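Local coordinates for protein FimX (Pseudomonas aeruginosa PAO1, PDB 3HVA) that acts as a c-di-GMP receptor, with a GGDEF domain of the diguanylate cyclase family as one part of the longer protein, at residues A48-N53 with A133-G138; G76-Q81 with Q113-K118; D16-L21 with L88-D93; E80-E85 with F96-K101; L71-G76 with F124-R129. All coordinates share one frame; numbering follows the deposited sequence.

Contact 1: residues A48-N53 with A133-G138; sequences AYIHLN and ATLSIG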
# COMPACT_ATOMS: atom_id res chain seq x y z
N ALA A 48 3.94 4.26 2.09
CA ALA A 48 2.59 4.35 1.57
C ALA A 48 1.70 3.35 2.30
O ALA A 48 2.04 2.17 2.40
CB ALA A 48 2.57 4.10 0.07
N TYR A 49 0.58 3.83 2.82
CA TYR A 49 -0.38 2.99 3.52
C TYR A 49 -1.63 2.91 2.65
O TYR A 49 -2.38 3.88 2.53
CB TYR A 49 -0.70 3.61 4.88
CG TYR A 49 -1.33 2.68 5.89
CD1 TYR A 49 -0.58 2.08 6.88
CD2 TYR A 49 -2.69 2.42 5.85
CE1 TYR A 49 -1.16 1.23 7.81
CE2 TYR A 49 -3.29 1.58 6.77
CZ TYR A 49 -2.51 0.99 7.75
OH TYR A 49 -3.10 0.15 8.67
N ILE A 50 -1.86 1.75 2.05
CA ILE A 50 -2.89 1.63 1.02
C ILE A 50 -4.14 0.87 1.45
O ILE A 50 -4.07 -0.31 1.81
CB ILE A 50 -2.32 0.97 -0.26
CG1 ILE A 50 -1.00 1.63 -0.65
CG2 ILE A 50 -3.33 1.07 -1.40
CD1 ILE A 50 -0.28 0.94 -1.79
N HIS A 51 -5.28 1.55 1.42
CA HIS A 51 -6.57 0.92 1.64
C HIS A 51 -7.18 0.51 0.31
O HIS A 51 -7.12 1.27 -0.66
CB HIS A 51 -7.54 1.90 2.31
CG HIS A 51 -7.31 2.10 3.77
ND1 HIS A 51 -7.24 1.06 4.67
CD2 HIS A 51 -7.16 3.24 4.50
CE1 HIS A 51 -7.04 1.54 5.89
NE2 HIS A 51 -6.99 2.86 5.81
N LEU A 52 -7.76 -0.68 0.25
CA LEU A 52 -8.67 -0.99 -0.84
C LEU A 52 -10.02 -0.41 -0.44
O LEU A 52 -10.60 -0.82 0.56
CB LEU A 52 -8.80 -2.49 -1.07
CG LEU A 52 -10.01 -2.87 -1.94
CD1 LEU A 52 -9.99 -2.10 -3.25
CD2 LEU A 52 -10.09 -4.36 -2.19
N ASN A 53 -10.51 0.55 -1.22
CA ASN A 53 -11.78 1.19 -0.90
C ASN A 53 -12.97 0.26 -1.07
O ASN A 53 -13.02 -0.54 -2.00
CB ASN A 53 -11.97 2.45 -1.75
CG ASN A 53 -11.12 3.62 -1.27
OD1 ASN A 53 -10.69 4.46 -2.06
ND2 ASN A 53 -10.88 3.67 0.03
N ALA A 133 -12.74 -0.72 -8.53
CA ALA A 133 -12.26 -0.33 -7.21
C ALA A 133 -11.33 0.87 -7.24
O ALA A 133 -10.63 1.12 -8.23
CB ALA A 133 -11.57 -1.51 -6.53
N THR A 134 -11.34 1.63 -6.15
CA THR A 134 -10.44 2.75 -5.98
C THR A 134 -9.63 2.53 -4.71
O THR A 134 -10.00 1.71 -3.87
CB THR A 134 -11.20 4.08 -5.86
OG1 THR A 134 -11.78 4.18 -4.55
CG2 THR A 134 -12.30 4.16 -6.91
N LEU A 135 -8.52 3.25 -4.57
CA LEU A 135 -7.67 3.10 -3.40
C LEU A 135 -7.63 4.38 -2.57
O LEU A 135 -7.86 5.47 -3.09
CB LEU A 135 -6.25 2.72 -3.81
CG LEU A 135 -6.11 1.58 -4.81
CD1 LEU A 135 -4.65 1.36 -5.17
CD2 LEU A 135 -6.71 0.30 -4.25
N SER A 136 -7.36 4.23 -1.28
CA SER A 136 -7.10 5.37 -0.41
C SER A 136 -5.68 5.25 0.12
O SER A 136 -5.36 4.31 0.86
CB SER A 136 -8.10 5.42 0.74
OG SER A 136 -9.37 5.85 0.28
N ILE A 137 -4.83 6.19 -0.25
CA ILE A 137 -3.41 6.10 0.07
C ILE A 137 -2.96 7.14 1.09
O ILE A 137 -3.05 8.34 0.85
CB ILE A 137 -2.54 6.23 -1.19
CG1 ILE A 137 -2.94 5.17 -2.22
CG2 ILE A 137 -1.07 6.12 -0.84
CD1 ILE A 137 -2.12 5.22 -3.49
N GLY A 138 -2.48 6.65 2.23
CA GLY A 138 -1.88 7.51 3.23
C GLY A 138 -0.37 7.46 3.08
O GLY A 138 0.23 6.39 3.06

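Contact 2: residues G76-Q81 with Q113-K118; sequences GLMREQ and QRLLKK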
# COMPACT_ATOMS: atom_id res chain seq x y z
N GLY A 76 -0.53 -7.31 -8.49
CA GLY A 76 0.16 -7.39 -9.76
C GLY A 76 0.24 -6.04 -10.45
O GLY A 76 1.17 -5.79 -11.22
N LEU A 77 -0.74 -5.18 -10.19
CA LEU A 77 -0.75 -3.84 -10.74
C LEU A 77 0.21 -2.94 -9.98
O LEU A 77 0.81 -2.03 -10.54
CB LEU A 77 -2.16 -3.24 -10.70
CG LEU A 77 -3.24 -3.88 -11.58
CD1 LEU A 77 -4.57 -3.18 -11.36
CD2 LEU A 77 -2.84 -3.84 -13.04
N MET A 78 0.36 -3.21 -8.68
CA MET A 78 1.28 -2.46 -7.84
C MET A 78 2.73 -2.81 -8.19
O MET A 78 3.59 -1.93 -8.26
CB MET A 78 1.01 -2.74 -6.36
CG MET A 78 -0.21 -2.00 -5.81
SD MET A 78 -0.61 -2.43 -4.10
CE MET A 78 0.94 -2.08 -3.28
N ARG A 79 2.98 -4.09 -8.39
CA ARG A 79 4.28 -4.55 -8.86
C ARG A 79 4.62 -3.91 -10.19
O ARG A 79 5.77 -3.54 -10.45
CB ARG A 79 4.28 -6.07 -9.00
CG ARG A 79 4.89 -6.57 -10.30
CD ARG A 79 4.70 -8.07 -10.47
NE ARG A 79 4.36 -8.42 -11.84
CZ ARG A 79 3.21 -8.98 -12.20
NH1 ARG A 79 2.29 -9.26 -11.28
NH2 ARG A 79 2.97 -9.26 -13.47
N GLU A 80 3.61 -3.76 -11.04
CA GLU A 80 3.78 -3.18 -12.36
C GLU A 80 4.05 -1.69 -12.29
O GLU A 80 4.91 -1.17 -13.01
CB GLU A 80 2.54 -3.43 -13.21
CG GLU A 80 2.31 -2.38 -14.28
CD GLU A 80 0.86 -2.25 -14.67
OE1 GLU A 80 0.17 -3.29 -14.73
OE2 GLU A 80 0.40 -1.12 -14.91
N GLN A 81 3.32 -1.00 -11.43
CA GLN A 81 3.35 0.46 -11.38
C GLN A 81 4.54 0.98 -10.57
O GLN A 81 5.01 2.09 -10.81
CB GLN A 81 2.05 1.00 -10.79
CG GLN A 81 1.45 2.14 -11.60
CD GLN A 81 0.79 1.64 -12.87
OE1 GLN A 81 -0.16 0.87 -12.84
NE2 GLN A 81 1.30 2.09 -14.01
N GLN A 113 0.40 8.54 -7.80
CA GLN A 113 -0.65 9.09 -8.65
C GLN A 113 -0.95 8.12 -9.79
O GLN A 113 -2.10 7.91 -10.15
CB GLN A 113 -0.23 10.44 -9.22
CG GLN A 113 -0.15 11.55 -8.19
CD GLN A 113 -1.50 11.84 -7.56
OE1 GLN A 113 -2.51 11.26 -7.95
NE2 GLN A 113 -1.51 12.73 -6.58
N ARG A 114 0.11 7.52 -10.33
CA ARG A 114 -0.02 6.61 -11.45
C ARG A 114 -0.80 5.36 -11.06
O ARG A 114 -1.73 4.95 -11.76
CB ARG A 114 1.37 6.25 -11.99
CG ARG A 114 1.40 5.96 -13.49
CD ARG A 114 2.76 6.28 -14.10
NE ARG A 114 3.87 5.70 -13.34
CZ ARG A 114 4.75 6.41 -12.65
NH1 ARG A 114 4.66 7.74 -12.61
NH2 ARG A 114 5.73 5.80 -11.99
N LEU A 115 -0.45 4.76 -9.92
CA LEU A 115 -1.15 3.58 -9.42
C LEU A 115 -2.62 3.89 -9.15
O LEU A 115 -3.51 3.17 -9.59
CB LEU A 115 -0.50 3.06 -8.15
CG LEU A 115 -1.23 1.87 -7.51
CD1 LEU A 115 -0.99 0.61 -8.32
CD2 LEU A 115 -0.82 1.67 -6.06
N LEU A 116 -2.85 4.98 -8.42
CA LEU A 116 -4.20 5.40 -8.05
C LEU A 116 -5.15 5.34 -9.24
O LEU A 116 -6.26 4.81 -9.14
CB LEU A 116 -4.16 6.81 -7.48
CG LEU A 116 -5.23 7.20 -6.46
CD1 LEU A 116 -5.12 6.33 -5.22
CD2 LEU A 116 -5.12 8.68 -6.10
N LYS A 117 -4.70 5.87 -10.37
CA LYS A 117 -5.52 5.93 -11.58
C LYS A 117 -5.58 4.59 -12.30
O LYS A 117 -6.61 4.22 -12.86
CB LYS A 117 -5.02 7.03 -12.51
CG LYS A 117 -5.23 8.43 -11.96
CD LYS A 117 -4.34 9.44 -12.64
CE LYS A 117 -4.53 10.83 -12.04
NZ LYS A 117 -3.39 11.74 -12.35
N LYS A 118 -4.46 3.86 -12.30
CA LYS A 118 -4.42 2.54 -12.90
C LYS A 118 -5.51 1.67 -12.31
O LYS A 118 -6.22 0.96 -13.02
CB LYS A 118 -3.06 1.87 -12.67
CG LYS A 118 -2.94 0.49 -13.31
CD LYS A 118 -3.05 0.58 -14.82
CE LYS A 118 -2.71 -0.74 -15.48
NZ LYS A 118 -2.58 -0.60 -16.96

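Contact 3: residues D16-L21 with L88-D93; sequences DPVTGL and LARFGD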
# COMPACT_ATOMS: atom_id res chain seq x y z
N ASP A 16 2.73 -13.83 1.49
CA ASP A 16 1.29 -13.99 1.44
C ASP A 16 0.92 -14.82 0.22
O ASP A 16 1.09 -14.37 -0.91
CB ASP A 16 0.62 -12.62 1.36
CG ASP A 16 -0.88 -12.70 1.26
OD1 ASP A 16 -1.45 -13.71 1.73
OD2 ASP A 16 -1.50 -11.76 0.72
N PRO A 17 0.41 -16.04 0.44
CA PRO A 17 0.16 -16.99 -0.65
C PRO A 17 -1.03 -16.58 -1.50
O PRO A 17 -1.25 -17.15 -2.58
CB PRO A 17 -0.15 -18.30 0.10
CG PRO A 17 0.21 -18.04 1.55
CD PRO A 17 -0.02 -16.58 1.73
N VAL A 18 -1.80 -15.61 -1.03
CA VAL A 18 -2.95 -15.10 -1.76
C VAL A 18 -2.52 -14.07 -2.79
O VAL A 18 -2.90 -14.15 -3.96
CB VAL A 18 -3.97 -14.43 -0.81
CG1 VAL A 18 -4.87 -13.49 -1.59
CG2 VAL A 18 -4.78 -15.48 -0.06
N THR A 19 -1.72 -13.11 -2.35
CA THR A 19 -1.34 -11.97 -3.18
C THR A 19 0.03 -12.17 -3.80
O THR A 19 0.31 -11.66 -4.89
CB THR A 19 -1.35 -10.67 -2.36
OG1 THR A 19 -1.44 -9.54 -3.24
CG2 THR A 19 -0.09 -10.56 -1.52
N GLY A 20 0.89 -12.93 -3.12
CA GLY A 20 2.24 -13.17 -3.59
C GLY A 20 3.25 -12.20 -2.99
O GLY A 20 4.46 -12.42 -3.07
N LEU A 21 2.74 -11.14 -2.37
CA LEU A 21 3.60 -10.15 -1.73
C LEU A 21 4.10 -10.66 -0.39
O LEU A 21 3.57 -11.62 0.16
CB LEU A 21 2.84 -8.83 -1.51
CG LEU A 21 2.08 -8.20 -2.67
CD1 LEU A 21 1.60 -6.82 -2.28
CD2 LEU A 21 2.94 -8.14 -3.92
N LEU A 88 6.91 -4.15 -1.43
CA LEU A 88 5.47 -4.33 -1.35
C LEU A 88 5.03 -5.39 -0.34
O LEU A 88 5.57 -6.50 -0.32
CB LEU A 88 4.90 -4.69 -2.72
CG LEU A 88 5.00 -3.65 -3.84
CD1 LEU A 88 4.33 -4.17 -5.10
CD2 LEU A 88 4.37 -2.33 -3.41
N ALA A 89 4.05 -5.05 0.48
CA ALA A 89 3.52 -6.00 1.46
C ALA A 89 2.00 -6.05 1.48
O ALA A 89 1.32 -5.08 1.15
CB ALA A 89 4.05 -5.66 2.86
N ARG A 90 1.47 -7.22 1.85
CA ARG A 90 0.07 -7.34 2.22
C ARG A 90 0.01 -7.09 3.72
O ARG A 90 0.38 -7.95 4.52
CB ARG A 90 -0.46 -8.73 1.89
CG ARG A 90 -1.83 -9.05 2.46
CD ARG A 90 -2.95 -8.67 1.51
NE ARG A 90 -4.26 -9.05 2.04
CZ ARG A 90 -4.77 -10.27 1.97
NH1 ARG A 90 -4.10 -11.25 1.38
NH2 ARG A 90 -5.97 -10.52 2.49
N PHE A 91 -0.44 -5.90 4.10
CA PHE A 91 -0.43 -5.49 5.50
C PHE A 91 -1.62 -6.07 6.26
O PHE A 91 -1.50 -6.44 7.43
CB PHE A 91 -0.44 -3.96 5.60
CG PHE A 91 -0.01 -3.43 6.94
CD1 PHE A 91 1.34 -3.29 7.25
CD2 PHE A 91 -0.94 -3.06 7.90
CE1 PHE A 91 1.74 -2.80 8.48
CE2 PHE A 91 -0.55 -2.57 9.13
CZ PHE A 91 0.79 -2.44 9.42
N GLY A 92 -2.76 -6.15 5.59
CA GLY A 92 -3.96 -6.72 6.18
C GLY A 92 -4.91 -7.25 5.13
O GLY A 92 -4.53 -7.38 3.96
N ASP A 93 -6.14 -7.55 5.53
CA ASP A 93 -7.14 -8.09 4.62
C ASP A 93 -7.37 -7.19 3.40
O ASP A 93 -7.43 -7.66 2.27
CB ASP A 93 -8.47 -8.30 5.36
CG ASP A 93 -8.37 -9.36 6.43
OD1 ASP A 93 -7.53 -10.27 6.29
OD2 ASP A 93 -9.14 -9.29 7.41

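Contact 4: residues E80-E85 with F96-K101; sequences EQFGEE and FAALFK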
# COMPACT_ATOMS: atom_id res chain seq x y z
N GLU A 80 3.61 -3.76 -11.04
CA GLU A 80 3.78 -3.18 -12.36
C GLU A 80 4.05 -1.69 -12.29
O GLU A 80 4.91 -1.17 -13.01
CB GLU A 80 2.54 -3.43 -13.21
CG GLU A 80 2.31 -2.38 -14.28
CD GLU A 80 0.86 -2.25 -14.67
OE1 GLU A 80 0.17 -3.29 -14.73
OE2 GLU A 80 0.40 -1.12 -14.91
N GLN A 81 3.32 -1.00 -11.43
CA GLN A 81 3.35 0.46 -11.38
C GLN A 81 4.54 0.98 -10.57
O GLN A 81 5.01 2.09 -10.81
CB GLN A 81 2.05 1.00 -10.79
CG GLN A 81 1.45 2.14 -11.60
CD GLN A 81 0.79 1.64 -12.87
OE1 GLN A 81 -0.16 0.87 -12.84
NE2 GLN A 81 1.30 2.09 -14.01
N PHE A 82 5.02 0.18 -9.63
CA PHE A 82 6.11 0.60 -8.76
C PHE A 82 7.44 -0.04 -9.16
O PHE A 82 8.51 0.51 -8.91
CB PHE A 82 5.80 0.28 -7.30
CG PHE A 82 4.62 1.03 -6.75
CD1 PHE A 82 4.29 2.28 -7.24
CD2 PHE A 82 3.85 0.48 -5.74
CE1 PHE A 82 3.21 2.97 -6.74
CE2 PHE A 82 2.76 1.17 -5.23
CZ PHE A 82 2.44 2.42 -5.73
N GLY A 83 7.36 -1.21 -9.78
CA GLY A 83 8.55 -1.93 -10.20
C GLY A 83 9.54 -2.12 -9.08
O GLY A 83 9.21 -2.66 -8.02
N GLU A 84 10.77 -1.67 -9.30
CA GLU A 84 11.86 -1.88 -8.36
C GLU A 84 11.88 -0.82 -7.26
O GLU A 84 12.57 -0.96 -6.26
CB GLU A 84 13.20 -1.83 -9.10
CG GLU A 84 14.23 -2.83 -8.60
CD GLU A 84 14.46 -3.96 -9.59
OE1 GLU A 84 14.94 -5.03 -9.17
OE2 GLU A 84 14.17 -3.76 -10.79
N GLU A 85 11.11 0.25 -7.47
CA GLU A 85 11.18 1.43 -6.61
C GLU A 85 10.62 1.22 -5.21
O GLU A 85 10.97 1.96 -4.28
CB GLU A 85 10.47 2.61 -7.28
CG GLU A 85 10.98 2.91 -8.68
CD GLU A 85 12.44 3.33 -8.69
OE1 GLU A 85 13.18 2.87 -9.58
OE2 GLU A 85 12.85 4.10 -7.80
N PHE A 96 -2.69 -2.75 1.89
CA PHE A 96 -1.36 -2.97 1.35
C PHE A 96 -0.41 -1.90 1.88
O PHE A 96 -0.85 -0.85 2.34
CB PHE A 96 -1.39 -2.94 -0.18
CG PHE A 96 -2.16 -4.07 -0.79
CD1 PHE A 96 -1.53 -5.03 -1.57
CD2 PHE A 96 -3.53 -4.18 -0.60
CE1 PHE A 96 -2.24 -6.07 -2.13
CE2 PHE A 96 -4.25 -5.21 -1.16
CZ PHE A 96 -3.61 -6.16 -1.93
N ALA A 97 0.88 -2.18 1.81
CA ALA A 97 1.88 -1.21 2.25
C ALA A 97 3.03 -1.14 1.26
O ALA A 97 3.45 -2.16 0.71
CB ALA A 97 2.40 -1.58 3.63
N ALA A 98 3.53 0.06 1.02
CA ALA A 98 4.65 0.26 0.11
C ALA A 98 5.70 1.16 0.73
O ALA A 98 5.39 2.25 1.21
CB ALA A 98 4.17 0.82 -1.22
N LEU A 99 6.95 0.71 0.71
CA LEU A 99 8.06 1.51 1.19
C LEU A 99 8.90 1.95 -0.01
O LEU A 99 9.36 1.12 -0.79
CB LEU A 99 8.92 0.72 2.18
CG LEU A 99 10.11 1.43 2.82
CD1 LEU A 99 9.67 2.60 3.69
CD2 LEU A 99 10.92 0.44 3.64
N PHE A 100 9.08 3.26 -0.16
CA PHE A 100 9.91 3.80 -1.23
C PHE A 100 11.25 4.25 -0.67
O PHE A 100 11.43 5.42 -0.32
CB PHE A 100 9.21 4.98 -1.91
CG PHE A 100 7.99 4.59 -2.71
CD1 PHE A 100 8.12 4.14 -4.01
CD2 PHE A 100 6.73 4.68 -2.16
CE1 PHE A 100 7.01 3.79 -4.76
CE2 PHE A 100 5.61 4.32 -2.90
CZ PHE A 100 5.75 3.88 -4.19
N LYS A 101 12.19 3.32 -0.58
CA LYS A 101 13.49 3.63 -0.01
C LYS A 101 14.27 4.62 -0.87
O LYS A 101 14.42 4.44 -2.08
CB LYS A 101 14.30 2.34 0.20
CG LYS A 101 13.63 1.35 1.13
CD LYS A 101 14.66 0.47 1.82
CE LYS A 101 14.00 -0.41 2.87
NZ LYS A 101 14.98 -1.17 3.69
O HOH W 1 12.29 0.72 -1.83
O HOH W 2 12.87 3.88 -4.37
O HOH W 3 14.26 1.72 -3.74

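Contact 5: residues L71-G76 with F124-R129; sequences LGQLAG and FELNGR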
# COMPACT_ATOMS: atom_id res chain seq x y z
N LEU A 71 -7.37 -9.19 -4.99
CA LEU A 71 -6.12 -8.84 -4.32
C LEU A 71 -4.91 -9.25 -5.14
O LEU A 71 -3.95 -8.48 -5.26
CB LEU A 71 -6.07 -9.46 -2.92
CG LEU A 71 -6.99 -8.85 -1.87
CD1 LEU A 71 -6.80 -9.54 -0.54
CD2 LEU A 71 -6.75 -7.35 -1.73
N GLY A 72 -4.95 -10.44 -5.71
CA GLY A 72 -3.87 -10.92 -6.55
C GLY A 72 -3.64 -10.03 -7.76
O GLY A 72 -2.50 -9.76 -8.14
N GLN A 73 -4.74 -9.57 -8.35
CA GLN A 73 -4.68 -8.65 -9.48
C GLN A 73 -4.18 -7.29 -9.02
O GLN A 73 -3.33 -6.67 -9.66
CB GLN A 73 -6.06 -8.51 -10.12
CG GLN A 73 -6.57 -9.76 -10.82
CD GLN A 73 -7.94 -9.56 -11.44
OE1 GLN A 73 -8.25 -8.49 -11.96
NE2 GLN A 73 -8.76 -10.60 -11.39
N LEU A 74 -4.72 -6.83 -7.89
CA LEU A 74 -4.38 -5.53 -7.34
C LEU A 74 -2.89 -5.44 -7.04
O LEU A 74 -2.25 -4.41 -7.29
CB LEU A 74 -5.19 -5.28 -6.06
CG LEU A 74 -5.36 -3.85 -5.54
CD1 LEU A 74 -5.76 -2.91 -6.67
CD2 LEU A 74 -6.38 -3.82 -4.41
N ALA A 75 -2.33 -6.52 -6.52
CA ALA A 75 -0.90 -6.58 -6.21
C ALA A 75 -0.07 -6.57 -7.48
O ALA A 75 0.98 -5.93 -7.55
CB ALA A 75 -0.59 -7.81 -5.39
N GLY A 76 -0.53 -7.31 -8.49
CA GLY A 76 0.16 -7.39 -9.76
C GLY A 76 0.24 -6.04 -10.45
O GLY A 76 1.17 -5.79 -11.22
N PHE A 124 -11.86 -5.42 -12.99
CA PHE A 124 -11.42 -6.71 -12.46
C PHE A 124 -12.38 -7.83 -12.86
O PHE A 124 -13.60 -7.69 -12.73
CB PHE A 124 -11.31 -6.65 -10.93
CG PHE A 124 -10.27 -5.69 -10.43
CD1 PHE A 124 -10.62 -4.42 -10.02
CD2 PHE A 124 -8.94 -6.06 -10.38
CE1 PHE A 124 -9.67 -3.53 -9.56
CE2 PHE A 124 -7.98 -5.18 -9.92
CZ PHE A 124 -8.34 -3.91 -9.51
N GLU A 125 -11.83 -8.93 -13.36
CA GLU A 125 -12.65 -10.11 -13.65
C GLU A 125 -12.57 -11.07 -12.48
O GLU A 125 -11.53 -11.66 -12.22
CB GLU A 125 -12.15 -10.83 -14.90
CG GLU A 125 -11.10 -10.10 -15.71
CD GLU A 125 -10.19 -11.07 -16.45
OE1 GLU A 125 -9.50 -11.86 -15.78
OE2 GLU A 125 -10.18 -11.04 -17.70
N LEU A 126 -13.69 -11.24 -11.78
CA LEU A 126 -13.73 -12.11 -10.61
C LEU A 126 -14.74 -13.23 -10.79
O LEU A 126 -15.95 -13.01 -10.68
CB LEU A 126 -14.09 -11.30 -9.37
CG LEU A 126 -13.32 -10.00 -9.19
CD1 LEU A 126 -14.02 -9.10 -8.18
CD2 LEU A 126 -11.88 -10.28 -8.76
N ASN A 127 -14.25 -14.44 -11.07
CA ASN A 127 -15.13 -15.58 -11.29
C ASN A 127 -16.27 -15.22 -12.23
O ASN A 127 -17.44 -15.26 -11.84
CB ASN A 127 -15.68 -16.10 -9.96
CG ASN A 127 -14.61 -16.67 -9.06
OD1 ASN A 127 -13.68 -17.32 -9.53
ND2 ASN A 127 -14.73 -16.42 -7.76
N GLY A 128 -15.92 -14.87 -13.46
CA GLY A 128 -16.91 -14.45 -14.44
C GLY A 128 -17.38 -13.03 -14.18
O GLY A 128 -17.46 -12.22 -15.10
N ARG A 129 -17.69 -12.73 -12.92
CA ARG A 129 -18.23 -11.43 -12.55
C ARG A 129 -17.21 -10.31 -12.76
O ARG A 129 -16.01 -10.56 -12.85
CB ARG A 129 -18.72 -11.43 -11.11
CG ARG A 129 -19.55 -12.66 -10.73
CD ARG A 129 -20.84 -12.24 -10.05
NE ARG A 129 -20.80 -10.85 -9.62
CZ ARG A 129 -20.77 -10.44 -8.36
NH1 ARG A 129 -20.79 -11.33 -7.37
NH2 ARG A 129 -20.73 -9.15 -8.08

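Contact 1: residues A48-N53 with A133-G138
Ile-50 and Leu-135 pack on the tight side of two antiparallel strands in the central sheet of the GGDEF domain. CG2 of Ile-50 lies 4.0 Å from CD1 of Leu-135. Its torsions help: CG2 is anti to the backbone N, while CG1 stands beside that N (chi1 -48°). Next along, CD1 of Leu-52 reaches CB of Ala-133 at 3.7 Å. Helices 55-82 and 105-120 cover this apolar face.

The other face is mixed, and more open at the partly exposed His-51 and Asn-53. It carries Tyr-49, His-51 and Ser-136 under helix 149-164. The CB atoms of His-51 and Ser-136 are 3.9 Å apart, and His-51 turns its NE2 to Asp-161. Between the faces the backbones are joined in register. His-51 N bonds Ser-136 O at 2.8 Å, and Ser-136 N returns to His-51 O at 3.0 Å. Past the strand end, Asn-53 N bonds Thr-134 O at 2.9 Å. The backbone is thus paired, and the faces differ: apolar under two helices, mixed aromatic and polar under the third.

Contact 2: residues G76-Q81 with Q113-K118
Glu-80 OE2 and Lys-118 NZ form a long salt bridge of 3.7 Å between two antiparallel helices, 55-82 and 105-120. The two side chains cross at about a right angle. Lys-118 starts with CG anti to its backbone N (chi1 -179°), bends at chi2 and then runs straight. This brings CE within 3.2 Å of Glu-80 OE2, nearer than NZ itself. CD2 of Leu-77 touches the same CE at 3.9 Å, so the lysine stem is used for packing too.

Deeper in, CG of Met-78 lies 3.7 Å from CD1 of Leu-115. Gln-81 lies between Leu-115 and Lys-118, with its CB 3.9 Å from CD1 of Leu-115. Its CG rests against the backbone of the facing helix, 3.6 Å from Leu-115 N. Leu-115 also leans on Leu-135 of the sheet beneath. The local axes stay 9.9 Å apart at closest approach. No direct hydrogen bond joins the two segments, so the contact rests mainly on carbon packing, with a long, weak ion pair at its solvent side.

Contact 3: residues D16-L21 with L88-D93
The loop before strand 22-23 meets the start of a beta-hairpin, the one whose turn carries the signature sequence of GGDEF domains. In FimX that signature is degenerate and begins with Gly-92 and Asp-93. Asp-16 and Arg-90 make the main link. Arg-90 NH1 bonds Asp-16 OD2 at 2.7 Å, as part of a salt bridge. The oxygen is met on its syn side and lies close to the guanidinium plane, although carboxylate and guanidinium planes are turned 51° apart.

The arginine bends at chi2 (90°), which folds its head back over its own turn. There NE bonds Gly-92 O at 2.6 Å and NH2 bonds Asp-93 O at 3.2 Å. Asp-16 is also tied to its own loop: OD1 receives a weak bond from Val-18 N, and OD2 another from Thr-19 N. Gly-20 N closes the loop on Asp-16 O at 2.6 Å.

Carbon contacts fill in beside the ion pair. CG2 of Thr-19 lies 3.9 Å from CB of Arg-90, and CD1 of Leu-21 lies 4.0 Å from CB of Leu-88. Leu-71 of helix 55-82 also touches Arg-90. One guanidinium therefore grips the carboxylate of the loop and two carbonyls of the hairpin turn. This probably limits the freedom of both, and the carboxylate probably offsets the arginine charge.

Contact 4: residues E80-E85 with F96-K101
The Phe-82 ring takes the edge of Phe-100 over one face, in a T-shaped (edge-to-face) pair. CZ of Phe-100 stands 3.6 Å above the Phe-82 plane, over the ring centre. The ring planes are 83° apart and their centroids 5.0 Å. The contact sets the end of helix 55-82 against strand 95-101, the second strand of the hairpin that follows it. Leu-115 and Leu-112 of helix 105-120 pack on Phe-82 and Phe-100 respectively.

CB of Ala-98 touches the Phe-82 ring obliquely, 4.3 Å from CE2. Both phenylalanines hold CG beside the backbone N and anti to the carbonyl carbon (chi1 -64° in Phe-82), and the two side chains cross at about a right angle. The helix turns away at Gly-83, which has positive phi. Glu-85 N bonds back to Phe-82 O at 3.0 Å. Glu-85 O lies beside the strand, 3.6 Å from CD1 of Phe-100 and oblique to that ring.

No direct hydrogen bond crosses; water does the polar work. Water 2 lies within bonding reach of Glu-85 O and Lys-101 O. Water 1 lies within reach of Glu-85 O and Leu-99 O, and accepts from Lys-101 N at 2.9 Å.

Contact 5: residues L71-G76 with F124-R129
Gln-73 meets Phe-124 and Glu-125 with the two ends of its amide. NE2 gives a hydrogen bond of 3.1 Å to the backbone O of Glu-125. The acceptor lies in the amide plane, but the donor sits 42° out of the carbonyl plane, so the bond comes from above the carbonyl. At the other corner, OE1 lies 3.0 Å from CD2 of Phe-124, at the edge of the ring and near its plane. CB of Gln-73 meets the same edge, 3.8 Å from CD2.

The glutamine reaches this far because its chain is extended at chi2 (180°). The two side chains run alongside each other, pointing opposite ways, with amide and ring planes 41° apart. From the next residue, CD1 of Leu-74 touches CZ of Phe-124 at 4.0 Å. CD2 of Leu-126 lies 4.1 Å from Gln-73 NE2.

Farther out, His-122 and Leu-70 also pack on Phe-124. The strand is fixed by its own hairpin: Leu-126 N bonds Arg-129 O at 2.6 Å. Asn-127 ND2 reaches Ser-65 OG, and Arg-129 NH1 reaches Asp-61 O, both on helix 55-82. The arrangement is that of a small two-stranded antiparallel hairpin laid beside a long helix. Its two-residue turn, Asn-127 and Gly-128, both with positive phi, resembles type I'.

In the fold
Helix 55-82 is common to contacts 2, 4 and 5. Contacts 2 and 4 share Glu-80 and Gln-81, and their centres are 9 Å apart; Leu-115 CD2 meets Phe-82 CZ at 3.4 Å. Contacts 1, 3 and 4 each reach the same sheet. Ala-48 N pairs with Ala-98 O at 2.6 Å, and Ala-89 N with Ala-97 O at 3.0 Å, both probable hydrogen bonds. Phe-96, on the strand of contact 4, packs on the helix of contact 5, its CE2 3.3 Å from Leu-71 CD2. Contact 3 holds the turn with the degenerate GGDEF signature, which in active diguanylate cyclases typically lies at the active site. Contact 5 is farthest out, about 17 Å from the chain centre.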